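Local coordinates for variant surface glycoprotein MITAT 1.1 (Trypanosoma brucei brucei, PDB 5LY9), which forms a dense coat on the surface of the parasite, one of many antigenically distinct versions through which the trypanosome evades the host immune response, at residues L6-T9 with A10-L14; T138-D142 with Q143-L147; T177-F181 with Q182-S186; G188-K191 with L192-G195; N237-K240 with A241-P244. All blocks are in the same frame, centred on the assembly; numbering follows the deposited sequence.

In the fold
This chain is the N-terminal part of the glycoprotein, an elongated helical bundle of the A-type family, and all five contacts are local: two helix ends, a beta hairpin and two loop turns. Contact 4 is buried and reaches the second subunit; contacts 1, 2 and 3 are partly buried, and contact 5 is a surface turn. Contact 1, the start of helix 8-21, is the hub: it touches contact 2 through the K12-D142 salt bridge and W11, contact 3 through K7, and contact 4 through L6. Contacts 3 and 4 share the loop between strands 173-174 and 211-213. Disulfides anchor contacts 2 and 4, whereas contacts 3 and 5 lean on polar bonds to neighbouring loops.

Contact 1 (L6-T9 with A10-L14); sequences LKAT and AWKPL
The carbonyl oxygen of K7 takes two backbone N-H groups at once, A10 N at 2.8 Å and W11 N at 3.2 Å, and so opens helix 8-21, with K7 as its N-cap. The next bond, K12 N to A8 O at 2.9 Å, carries the helix on. The helix kinks here: P13 has no N-H for T9 O, its CD sitting against that oxygen at 3.2 Å instead, and L14 N is likewise not bonded to the turn before. Outside the turn, the amine of K7 binds the carbonyls of N179 and T180, and that of K12 forms a salt bridge with D142.

W11 has CG wedged between its backbone N and carbonyl carbon (chi1 59°), which folds the indole back over the start of the helix, where NE1 reaches V125 O. Small A8 suits the place beneath: its CA-H points at the five-membered ring in a CH-pi contact, 3.5 Å from the centroid, and its CB meets CZ2. L6 holds CG anti to its backbone N (chi1 -162°), and its CD2 passes W11 CB at 4.2 Å. CG and CD1 of L6 lie on the methyl of A10, with L6 CG 3.8 Å from A10 CB.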
loop_
_atom_site.group_PDB
_atom_site.type_symbol
_atom_site.label_atom_id
_atom_site.label_comp_id
_atom_site.label_asym_id
_atom_site.label_seq_id
_atom_site.Cartn_x
_atom_site.Cartn_y
_atom_site.Cartn_z
ATOM N N LEU A 6 -5.160 -18.154 -30.932
ATOM C CA LEU A 6 -5.471 -16.754 -30.789
ATOM C C LEU A 6 -4.462 -15.864 -31.590
ATOM O O LEU A 6 -3.224 -15.990 -31.414
ATOM C CB LEU A 6 -5.387 -16.441 -29.314
ATOM C CG LEU A 6 -6.045 -15.211 -28.799
ATOM C CD1 LEU A 6 -7.560 -15.287 -29.083
ATOM C CD2 LEU A 6 -5.764 -15.067 -27.282
ATOM N N LYS A 7 -4.992 -15.015 -32.494
ATOM C CA LYS A 7 -4.142 -14.084 -33.260
ATOM C C LYS A 7 -3.448 -13.072 -32.352
ATOM O O LYS A 7 -4.023 -12.699 -31.310
ATOM C CB LYS A 7 -4.955 -13.294 -34.286
ATOM C CG LYS A 7 -5.612 -14.148 -35.370
ATOM C CD LYS A 7 -6.570 -13.258 -36.156
ATOM C CE LYS A 7 -7.132 -13.882 -37.405
ATOM N NZ LYS A 7 -7.925 -12.896 -38.181
ATOM N N ALA A 8 -2.297 -12.602 -32.795
ATOM C CA ALA A 8 -1.562 -11.555 -32.157
ATOM C C ALA A 8 -2.374 -10.280 -31.998
ATOM O O ALA A 8 -2.162 -9.553 -31.047
ATOM C CB ALA A 8 -0.261 -11.281 -32.945
ATOM N N THR A 9 -3.350 -10.006 -32.868
ATOM C CA THR A 9 -4.208 -8.826 -32.711
ATOM C C THR A 9 -4.972 -8.916 -31.376
ATOM O O THR A 9 -5.318 -7.866 -30.804
ATOM C CB THR A 9 -5.226 -8.688 -33.853
ATOM O OG1 THR A 9 -5.889 -9.923 -33.998
ATOM C CG2 THR A 9 -4.574 -8.285 -35.119
ATOM N N ALA A 10 -5.201 -10.142 -30.873
ATOM C CA ALA A 10 -5.890 -10.350 -29.613
ATOM C C ALA A 10 -4.964 -10.478 -28.427
ATOM O O ALA A 10 -5.292 -9.929 -27.347
ATOM C CB ALA A 10 -6.815 -11.579 -29.699
ATOM N N TRP A 11 -3.873 -11.221 -28.530
ATOM C CA TRP A 11 -2.976 -11.364 -27.362
ATOM C C TRP A 11 -1.958 -10.242 -27.194
ATOM O O TRP A 11 -1.453 -10.019 -26.091
ATOM C CB TRP A 11 -2.286 -12.741 -27.297
ATOM C CG TRP A 11 -1.456 -13.120 -28.421
ATOM C CD1 TRP A 11 -1.794 -13.965 -29.440
ATOM C CD2 TRP A 11 -0.096 -12.736 -28.677
ATOM N NE1 TRP A 11 -0.739 -14.100 -30.291
ATOM C CE2 TRP A 11 0.322 -13.407 -29.834
ATOM C CE3 TRP A 11 0.808 -11.928 -28.032
ATOM C CZ2 TRP A 11 1.541 -13.223 -30.365
ATOM C CZ3 TRP A 11 2.000 -11.779 -28.526
ATOM C CH2 TRP A 11 2.391 -12.423 -29.704
ATOM N N LYS A 12 -1.560 -9.576 -28.238
ATOM C CA LYS A 12 -0.581 -8.477 -28.039
ATOM C C LYS A 12 -1.099 -7.370 -27.118
ATOM O O LYS A 12 -0.352 -6.930 -26.223
ATOM C CB LYS A 12 -0.057 -7.949 -29.349
ATOM C CG LYS A 12 1.105 -8.836 -29.883
ATOM C CD LYS A 12 1.702 -8.184 -31.174
ATOM C CE LYS A 12 2.757 -9.132 -31.714
ATOM N NZ LYS A 12 3.426 -8.562 -32.917
ATOM N N PRO A 13 -2.379 -7.034 -27.234
ATOM C CA PRO A 13 -2.907 -6.044 -26.262
ATOM C C PRO A 13 -2.860 -6.552 -24.811
ATOM O O PRO A 13 -2.729 -5.731 -23.875
ATOM C CB PRO A 13 -4.340 -5.815 -26.738
ATOM C CG PRO A 13 -4.258 -6.031 -28.185
ATOM C CD PRO A 13 -3.276 -7.165 -28.396
ATOM N N LEU A 14 -3.011 -7.854 -24.585
ATOM C CA LEU A 14 -2.861 -8.395 -23.268
ATOM C C LEU A 14 -1.432 -8.310 -22.778
ATOM O O LEU A 14 -1.208 -8.005 -21.608
ATOM C CB LEU A 14 -3.366 -9.862 -23.159
ATOM C CG LEU A 14 -4.908 -9.976 -23.349
ATOM C CD1 LEU A 14 -5.257 -11.411 -23.624
ATOM C CD2 LEU A 14 -5.680 -9.445 -22.158
#

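Contact 2 (T138-D142 with Q143-L147)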
loop_
_atom_site.group_PDB
_atom_site.type_symbol
_atom_site.label_atom_id
_atom_site.label_comp_id
_atom_site.label_asym_id
_atom_site.label_seq_id
_atom_site.Cartn_x
_atom_site.Cartn_y
_atom_site.Cartn_z
ATOM N N THR A 138 12.105 -12.061 -22.746
ATOM C CA THR A 138 10.850 -11.515 -22.214
ATOM C C THR A 138 9.854 -11.116 -23.298
ATOM O O THR A 138 8.767 -10.714 -22.984
ATOM C CB THR A 138 11.145 -10.275 -21.392
ATOM O OG1 THR A 138 11.872 -9.335 -22.192
ATOM C CG2 THR A 138 11.882 -10.674 -20.145
ATOM N N LYS A 139 10.216 -11.279 -24.547
ATOM C CA LYS A 139 9.437 -10.859 -25.705
ATOM C C LYS A 139 8.679 -12.041 -26.340
ATOM O O LYS A 139 9.212 -13.162 -26.407
ATOM C CB LYS A 139 10.361 -10.333 -26.786
ATOM C CG LYS A 139 11.164 -9.112 -26.408
ATOM C CD LYS A 139 12.218 -8.788 -27.445
ATOM C CE LYS A 139 13.312 -9.801 -27.751
ATOM N NZ LYS A 139 14.222 -9.815 -26.648
ATOM N N LEU A 140 7.480 -11.770 -26.831
ATOM C CA LEU A 140 6.774 -12.679 -27.693
ATOM C C LEU A 140 6.657 -11.953 -28.994
ATOM O O LEU A 140 6.057 -10.918 -29.089
ATOM C CB LEU A 140 5.351 -12.993 -27.170
ATOM C CG LEU A 140 5.204 -14.130 -26.237
ATOM C CD1 LEU A 140 3.717 -14.185 -25.779
ATOM C CD2 LEU A 140 5.658 -15.447 -26.842
ATOM N N ASP A 141 7.266 -12.547 -30.015
ATOM C CA ASP A 141 7.640 -11.824 -31.223
ATOM C C ASP A 141 8.256 -10.471 -30.911
ATOM O O ASP A 141 9.320 -10.358 -30.283
ATOM C CB ASP A 141 6.428 -11.733 -32.110
ATOM C CG ASP A 141 6.025 -13.104 -32.730
ATOM O OD1 ASP A 141 6.838 -14.091 -32.994
ATOM O OD2 ASP A 141 4.831 -13.124 -32.969
ATOM N N ASP A 142 7.647 -9.428 -31.349
ATOM C CA ASP A 142 8.309 -8.167 -31.074
ATOM C C ASP A 142 7.730 -7.461 -29.854
ATOM O O ASP A 142 8.044 -6.324 -29.664
ATOM C CB ASP A 142 8.236 -7.280 -32.304
ATOM C CG ASP A 142 6.835 -7.029 -32.787
ATOM O OD1 ASP A 142 5.912 -7.831 -32.482
ATOM O OD2 ASP A 142 6.657 -6.011 -33.551
ATOM N N GLN A 143 6.857 -8.105 -29.075
ATOM C CA GLN A 143 6.125 -7.435 -28.005
ATOM C C GLN A 143 6.675 -7.890 -26.644
ATOM O O GLN A 143 6.699 -9.095 -26.371
ATOM C CB GLN A 143 4.652 -7.799 -28.122
ATOM C CG GLN A 143 3.719 -7.278 -27.040
ATOM C CD GLN A 143 3.845 -5.819 -26.715
ATOM O OE1 GLN A 143 3.668 -5.014 -27.643
ATOM N NE2 GLN A 143 4.122 -5.430 -25.383
ATOM N N GLU A 144 7.067 -6.942 -25.802
ATOM C CA GLU A 144 7.412 -7.295 -24.441
ATOM C C GLU A 144 6.202 -7.995 -23.797
ATOM O O GLU A 144 5.047 -7.523 -23.873
ATOM C CB GLU A 144 7.790 -6.070 -23.668
ATOM C CG GLU A 144 8.234 -6.299 -22.289
ATOM C CD GLU A 144 9.532 -7.038 -22.065
ATOM O OE1 GLU A 144 10.258 -7.410 -23.003
ATOM O OE2 GLU A 144 9.859 -7.207 -20.838
ATOM N N CYS A 145 6.482 -9.134 -23.196
ATOM C CA CYS A 145 5.469 -9.944 -22.532
ATOM C C CYS A 145 6.098 -10.808 -21.432
ATOM O O CYS A 145 6.177 -12.051 -21.566
ATOM C CB CYS A 145 4.763 -10.782 -23.579
ATOM S SG CYS A 145 3.105 -11.298 -23.074
ATOM N N ALA A 146 6.539 -10.144 -20.373
ATOM C CA ALA A 146 7.245 -10.819 -19.302
ATOM C C ALA A 146 6.099 -11.250 -18.389
ATOM O O ALA A 146 5.403 -10.396 -17.743
ATOM C CB ALA A 146 8.228 -9.932 -18.572
ATOM N N LEU A 147 5.980 -12.537 -18.230
ATOM C CA LEU A 147 4.840 -13.046 -17.362
ATOM C C LEU A 147 5.431 -13.164 -15.942
ATOM O O LEU A 147 5.571 -14.251 -15.365
ATOM C CB LEU A 147 4.384 -14.335 -17.908
ATOM C CG LEU A 147 4.010 -14.268 -19.369
ATOM C CD1 LEU A 147 3.572 -15.599 -19.927
ATOM C CD2 LEU A 147 2.890 -13.250 -19.574
#
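The carboxylate of E144 is met by the T138 hydroxyl, which gives its proton to OE1 on the syn side, tilted 22° out of the carboxylate plane; OG1 and OE1 are 2.6 Å apart. T138 CB lies 3.4 Å from both E144 OE1 and OE2, so it sits near both carboxylate oxygens. E144 reaches back because its chain bends at chi2 (67°). A second flat group, the Q143 amide, folds beside its own strand and gives NE2 to E144 O, the acceptor lying near the amide plane and the donor on a carbonyl lone pair.

K139 stands on the same sheet face as E144 and crosses it at about a right angle. K139 NZ and E144 OE1 are 5.9 Å apart, so any attraction is at most long-range, and the amine has a weak bond to R136 O. On the face of L140 and Q143, L140 CD1 rests 4.0 Å from C145 SG, an apolar neighbour for the sulfur bonded to C15. That disulfide ties this stretch to helix 8-21, while L140 also packs on W11.

L140 and Q143 are the antiparallel hydrogen-bonded pair, L140 N giving to Q143 O at 2.8 Å and Q143 N to L140 O at 2.9 Å; K139 and E144 are the non-hydrogen-bonded pair. C145 N adds a bond to T138 O at 2.8 Å. D141 takes the positive phi of the turn (43°), and its OD1 is steadied by T134 N. This is a tight beta hairpin closed by a type II' turn, formed by the middle and one edge strand of a three-stranded antiparallel sheet.

Contact 3 (T177-F181 with Q182-S186); sequences TANTF and QPTTS
Q182 O receives the CA-H of N179 in a CA-H...O contact, 3.1 Å between N179 CA and Q182 O, across a beta turn from N179 to Q182. The turn lies in the long connection from strand 173-174 to strand 211-213, and runs over T180 and F181 to bring the CA atoms of N179 and Q182 within 5.3 Å of each other; no backbone hydrogen bond closes it. N179 enters with positive phi (62°), a left-handed conformation that asparagine tolerates better than most residues.

The polar groups look outward for partners. N179 OD1 accepts from the amino terminus at A1, and the backbone N of N179 gives to E226. Q182 is long enough to leave the turn altogether: with its chain extended (chi2 164°), OE1 takes the N-H of A227 and NE2 gives to T4 O. These bonds hold the amide at both ends, whereas Q182 N is buried without a partner in the model. P183 comes next, and having no N-H it adds no further donor that would need one.

F181 is buried beside Q171, its ring covered on one face by T180 CG2, 3.6 Å above the plane and over the centre.

Across the turn, N179 and T184 meet at a slant. T184 turns its methyl rather than its hydroxyl to the carboxamide, CG2 lying 3.4 Å from N179 CG and 3.3 Å from N179 ND2.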
loop_
_atom_site.group_PDB
_atom_site.type_symbol
_atom_site.label_atom_id
_atom_site.label_comp_id
_atom_site.label_asym_id
_atom_site.label_seq_id
_atom_site.Cartn_x
_atom_site.Cartn_y
_atom_site.Cartn_z
ATOM N N THR A 177 -18.077 -17.529 -36.584
ATOM C CA THR A 177 -17.114 -18.221 -37.463
ATOM C C THR A 177 -16.471 -17.248 -38.436
ATOM O O THR A 177 -16.062 -17.634 -39.544
ATOM C CB THR A 177 -17.791 -19.376 -38.226
ATOM O OG1 THR A 177 -18.914 -18.845 -38.883
ATOM C CG2 THR A 177 -18.291 -20.426 -37.274
ATOM N N ALA A 178 -16.324 -16.002 -38.034
ATOM C CA ALA A 178 -15.864 -14.935 -38.914
ATOM C C ALA A 178 -14.327 -14.860 -39.055
ATOM O O ALA A 178 -13.813 -14.010 -39.784
ATOM C CB ALA A 178 -16.415 -13.588 -38.459
ATOM N N ASN A 179 -13.604 -15.715 -38.360
ATOM C CA ASN A 179 -12.134 -15.687 -38.316
ATOM C C ASN A 179 -11.553 -14.429 -37.745
ATOM O O ASN A 179 -10.473 -14.018 -38.158
ATOM C CB ASN A 179 -11.510 -16.054 -39.664
ATOM C CG ASN A 179 -12.131 -17.295 -40.251
ATOM O OD1 ASN A 179 -12.162 -18.348 -39.600
ATOM N ND2 ASN A 179 -12.707 -17.163 -41.436
ATOM N N THR A 180 -12.235 -13.831 -36.771
ATOM C CA THR A 180 -11.854 -12.485 -36.345
ATOM C C THR A 180 -10.610 -12.510 -35.478
ATOM O O THR A 180 -9.607 -11.861 -35.801
ATOM C CB THR A 180 -12.986 -11.801 -35.547
ATOM O OG1 THR A 180 -14.199 -11.970 -36.268
ATOM C CG2 THR A 180 -12.624 -10.258 -35.320
ATOM N N PHE A 181 -10.668 -13.246 -34.378
ATOM C CA PHE A 181 -9.475 -13.318 -33.446
ATOM C C PHE A 181 -8.793 -14.698 -33.449
ATOM O O PHE A 181 -7.791 -14.897 -32.804
ATOM C CB PHE A 181 -9.890 -12.863 -32.054
ATOM C CG PHE A 181 -10.479 -11.494 -32.045
ATOM C CD1 PHE A 181 -9.723 -10.392 -32.478
ATOM C CD2 PHE A 181 -11.754 -11.283 -31.605
ATOM C CE1 PHE A 181 -10.276 -9.155 -32.546
ATOM C CE2 PHE A 181 -12.321 -9.995 -31.636
ATOM C CZ PHE A 181 -11.582 -8.936 -32.110
ATOM N N GLN A 182 -9.337 -15.643 -34.189
ATOM C CA GLN A 182 -8.834 -16.996 -34.385
ATOM C C GLN A 182 -8.919 -17.206 -35.916
ATOM O O GLN A 182 -9.968 -16.964 -36.507
ATOM C CB GLN A 182 -9.696 -18.031 -33.654
ATOM C CG GLN A 182 -9.490 -18.006 -32.148
ATOM C CD GLN A 182 -10.620 -18.738 -31.433
ATOM O OE1 GLN A 182 -11.658 -18.149 -31.097
ATOM N NE2 GLN A 182 -10.455 -20.047 -31.334
ATOM N N PRO A 183 -7.812 -17.561 -36.543
ATOM C CA PRO A 183 -7.808 -17.615 -38.015
ATOM C C PRO A 183 -8.550 -18.818 -38.592
ATOM O O PRO A 183 -9.057 -19.716 -37.857
ATOM C CB PRO A 183 -6.320 -17.717 -38.337
ATOM C CG PRO A 183 -5.744 -18.486 -37.192
ATOM C CD PRO A 183 -6.563 -18.003 -35.966
ATOM N N THR A 184 -8.569 -18.881 -39.931
ATOM C CA THR A 184 -9.099 -20.045 -40.597
ATOM C C THR A 184 -8.294 -21.298 -40.257
ATOM O O THR A 184 -7.144 -21.219 -39.822
ATOM C CB THR A 184 -9.071 -19.831 -42.120
ATOM O OG1 THR A 184 -7.729 -19.526 -42.536
ATOM C CG2 THR A 184 -9.909 -18.629 -42.493
ATOM N N THR A 185 -8.900 -22.464 -40.524
ATOM C CA THR A 185 -8.233 -23.731 -40.241
ATOM C C THR A 185 -7.035 -23.851 -41.201
ATOM O O THR A 185 -7.062 -23.340 -42.316
ATOM C CB THR A 185 -9.126 -24.927 -40.443
ATOM O OG1 THR A 185 -9.731 -24.767 -41.712
ATOM C CG2 THR A 185 -10.149 -24.954 -39.432
ATOM N N SER A 186 -6.015 -24.526 -40.740
ATOM C CA SER A 186 -4.907 -24.916 -41.606
ATOM C C SER A 186 -4.453 -26.207 -41.024
ATOM O O SER A 186 -5.110 -27.230 -41.314
ATOM C CB SER A 186 -3.899 -23.787 -41.713
ATOM O OG SER A 186 -2.819 -24.142 -42.597
#

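Contact 4 (G188-K191 with L192-G195)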
loop_
_atom_site.group_PDB
_atom_site.type_symbol
_atom_site.label_atom_id
_atom_site.label_comp_id
_atom_site.label_asym_id
_atom_site.label_seq_id
_atom_site.Cartn_x
_atom_site.Cartn_y
_atom_site.Cartn_z
ATOM N N GLY A 188 -2.346 -26.122 -37.497
ATOM C CA GLY A 188 -2.317 -25.834 -36.032
ATOM C C GLY A 188 -3.697 -25.621 -35.453
ATOM O O GLY A 188 -4.618 -25.136 -36.121
ATOM N N THR A 189 -3.880 -26.024 -34.214
ATOM C CA THR A 189 -5.178 -25.855 -33.552
ATOM C C THR A 189 -4.912 -25.535 -32.082
ATOM O O THR A 189 -3.827 -25.751 -31.604
ATOM C CB THR A 189 -6.021 -27.146 -33.555
ATOM O OG1 THR A 189 -5.353 -28.165 -32.774
ATOM C CG2 THR A 189 -6.276 -27.647 -34.913
ATOM N N CYS A 190 -5.880 -24.931 -31.403
ATOM C CA CYS A 190 -5.826 -24.715 -29.957
ATOM C C CYS A 190 -7.178 -25.191 -29.472
ATOM O O CYS A 190 -8.162 -24.404 -29.431
ATOM C CB CYS A 190 -5.631 -23.230 -29.714
ATOM S SG CYS A 190 -5.493 -22.853 -27.939
ATOM N N LYS A 191 -7.253 -26.485 -29.111
ATOM C CA LYS A 191 -8.509 -27.083 -28.714
ATOM C C LYS A 191 -9.046 -26.448 -27.433
ATOM O O LYS A 191 -10.272 -26.484 -27.210
ATOM C CB LYS A 191 -8.342 -28.592 -28.518
ATOM C CG LYS A 191 -8.189 -29.311 -29.829
ATOM C CD LYS A 191 -8.183 -30.811 -29.720
ATOM C CE LYS A 191 -6.995 -31.333 -28.896
ATOM N NZ LYS A 191 -7.191 -32.838 -28.764
ATOM N N LEU A 192 -8.138 -25.893 -26.592
ATOM C CA LEU A 192 -8.566 -25.303 -25.314
ATOM C C LEU A 192 -9.617 -24.242 -25.595
ATOM O O LEU A 192 -10.472 -23.986 -24.761
ATOM C CB LEU A 192 -7.419 -24.703 -24.541
ATOM C CG LEU A 192 -7.805 -24.267 -23.104
ATOM C CD1 LEU A 192 -8.222 -25.462 -22.247
ATOM C CD2 LEU A 192 -6.725 -23.454 -22.473
ATOM N N LEU A 193 -9.547 -23.616 -26.793
ATOM C CA LEU A 193 -10.448 -22.525 -27.087
ATOM C C LEU A 193 -11.806 -22.978 -27.576
ATOM O O LEU A 193 -12.643 -22.124 -27.978
ATOM C CB LEU A 193 -9.801 -21.522 -28.048
ATOM C CG LEU A 193 -8.575 -20.836 -27.448
ATOM C CD1 LEU A 193 -7.992 -19.861 -28.433
ATOM C CD2 LEU A 193 -8.841 -20.110 -26.153
ATOM N N SER A 194 -12.069 -24.289 -27.593
ATOM C CA SER A 194 -13.453 -24.750 -27.895
ATOM C C SER A 194 -13.847 -25.788 -26.901
ATOM O O SER A 194 -13.100 -26.733 -26.657
ATOM C CB SER A 194 -13.625 -25.315 -29.316
ATOM O OG SER A 194 -14.883 -26.012 -29.399
ATOM N N GLY A 195 -14.974 -25.540 -26.240
ATOM C CA GLY A 195 -15.557 -26.523 -25.305
ATOM C C GLY A 195 -16.576 -27.467 -25.980
ATOM O O GLY A 195 -17.372 -28.125 -25.282
#
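A short 3-10 turn, K191 to L193, follows C190, whose O takes L193 N at 3.1 Å, and S194 N is bonded to K191 O at 2.9 Å.

The side chains follow this wrap. C190 carries its sulfur anti to the backbone N (chi1 -178°), where SG touches the branch point of L193, 3.7 Å from CG, with CD1 close behind at 3.9 Å. SG also passes L192 CB at 4.3 Å. Leucines suit this side of the turn, since the sulfur, already bonded to C123, is well matched by apolar neighbours. The two leucines then diverge: L193 packs on Q182, and L192 on F108, L111 and L112 of helix 62-114 as well as on L192 of the second subunit.

Early in a turn, N-H groups lack a partner within it, and that of L192 is met by the hydroxyl of Y201 of the second subunit, while the amine of K191 makes weak bonds to Y201 O and T203 OG1 of the same neighbouring chain and S194 directs its OG to the carboxylate of E2 in its own.

The chemistry thus serves two attachments at once. The disulfide and the leucines hold the turn to its own chain; L192 also packs across the dimer interface, and its buried backbone N-H is satisfied from the other side of that interface.

Contact 5 (N237-K240 with A241-P244)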
loop_
_atom_site.group_PDB
_atom_site.type_symbol
_atom_site.label_atom_id
_atom_site.label_comp_id
_atom_site.label_asym_id
_atom_site.label_seq_id
_atom_site.Cartn_x
_atom_site.Cartn_y
_atom_site.Cartn_z
ATOM N N ASN A 237 -20.469 0.119 -14.697
ATOM C CA ASN A 237 -21.002 -0.648 -13.560
ATOM C C ASN A 237 -21.231 -2.101 -13.851
ATOM O O ASN A 237 -20.968 -2.974 -13.017
ATOM C CB ASN A 237 -22.259 0.019 -12.950
ATOM C CG ASN A 237 -21.927 1.288 -12.202
ATOM O OD1 ASN A 237 -20.828 1.488 -11.751
ATOM N ND2 ASN A 237 -22.904 2.183 -12.082
ATOM N N GLY A 238 -21.683 -2.390 -15.044
ATOM C CA GLY A 238 -21.947 -3.750 -15.429
ATOM C C GLY A 238 -20.785 -4.733 -15.396
ATOM O O GLY A 238 -20.980 -5.924 -15.129
ATOM N N HIS A 239 -19.569 -4.224 -15.603
ATOM C CA HIS A 239 -18.396 -5.039 -15.438
ATOM C C HIS A 239 -18.203 -5.525 -14.030
ATOM O O HIS A 239 -17.522 -6.549 -13.847
ATOM C CB HIS A 239 -17.140 -4.270 -15.941
ATOM C CG HIS A 239 -17.139 -4.048 -17.420
ATOM N ND1 HIS A 239 -17.645 -2.915 -18.002
ATOM C CD2 HIS A 239 -16.657 -4.793 -18.428
ATOM C CE1 HIS A 239 -17.504 -2.968 -19.310
ATOM N NE2 HIS A 239 -16.913 -4.114 -19.593
ATOM N N LYS A 240 -18.769 -4.862 -13.027
ATOM C CA LYS A 240 -18.658 -5.427 -11.658
ATOM C C LYS A 240 -19.241 -6.833 -11.587
ATOM O O LYS A 240 -18.779 -7.669 -10.823
ATOM C CB LYS A 240 -19.401 -4.581 -10.647
ATOM C CG LYS A 240 -18.770 -3.223 -10.386
ATOM C CD LYS A 240 -19.459 -2.527 -9.221
ATOM C CE LYS A 240 -19.154 -3.263 -7.882
ATOM N NZ LYS A 240 -19.167 -2.377 -6.639
ATOM N N ALA A 241 -20.255 -7.127 -12.406
ATOM C CA ALA A 241 -20.882 -8.457 -12.444
ATOM C C ALA A 241 -20.118 -9.342 -13.356
ATOM O O ALA A 241 -19.851 -10.456 -12.984
ATOM C CB ALA A 241 -22.319 -8.379 -12.932
ATOM N N THR A 242 -19.805 -8.876 -14.571
ATOM C CA THR A 242 -19.234 -9.770 -15.604
ATOM C C THR A 242 -17.723 -9.974 -15.590
ATOM O O THR A 242 -17.214 -10.993 -16.111
ATOM C CB THR A 242 -19.630 -9.302 -16.997
ATOM O OG1 THR A 242 -19.219 -7.945 -17.255
ATOM C CG2 THR A 242 -21.244 -9.362 -17.159
ATOM N N ALA A 243 -16.995 -9.022 -14.993
ATOM C CA ALA A 243 -15.553 -9.049 -15.074
ATOM C C ALA A 243 -15.020 -8.300 -13.862
ATOM O O ALA A 243 -14.368 -7.286 -14.000
ATOM C CB ALA A 243 -15.105 -8.430 -16.389
ATOM N N PRO A 244 -15.361 -8.778 -12.649
ATOM C CA PRO A 244 -15.046 -7.952 -11.461
ATOM C C PRO A 244 -13.581 -7.568 -11.347
ATOM O O PRO A 244 -13.331 -6.460 -10.909
ATOM C CB PRO A 244 -15.489 -8.798 -10.251
ATOM C CG PRO A 244 -15.655 -10.128 -10.804
ATOM C CD PRO A 244 -16.052 -10.026 -12.250
#
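G238 O accepts from A241 N at 3.1 Å and from T242 N at 3.2 Å at the beginning of the short helix that ends at T242. T242 sets OG1 between its own backbone N and carbonyl carbon (chi1 57°), which brings the hydroxyl back over the turn; its approach to G238 O, 3.4 Å from OG1, is at best weak.

H239 is held at both ring nitrogens. With chi1 -67° and chi2 93°, its imidazole plane is turned about perpendicular to the plane of CA, CB and CG, and the ring fits between two backbone groups outside the turn, NE2 facing N231 O and ND1 facing the N-H of G236. This pairing is consistent with a neutral ring protonated at NE2, and it probably fixes the orientation of the ring. A243 meets its edge, the methyl carbon CB 4.4 Å from H239 CD2, and both residues pack on M232. K240 points away, its chain bent at chi3 on the exposed side, and touches H247.

A243 closes one helix and serves as N-cap of the next, 244-254. Its N still bonds H239 O at 2.8 Å, but the backbone then departs from helical angles. P244 suits the first position of the new helix, where no N-H is required. Its ring lies over the end of the old turn, with P244 CB 3.5 Å from K240 O.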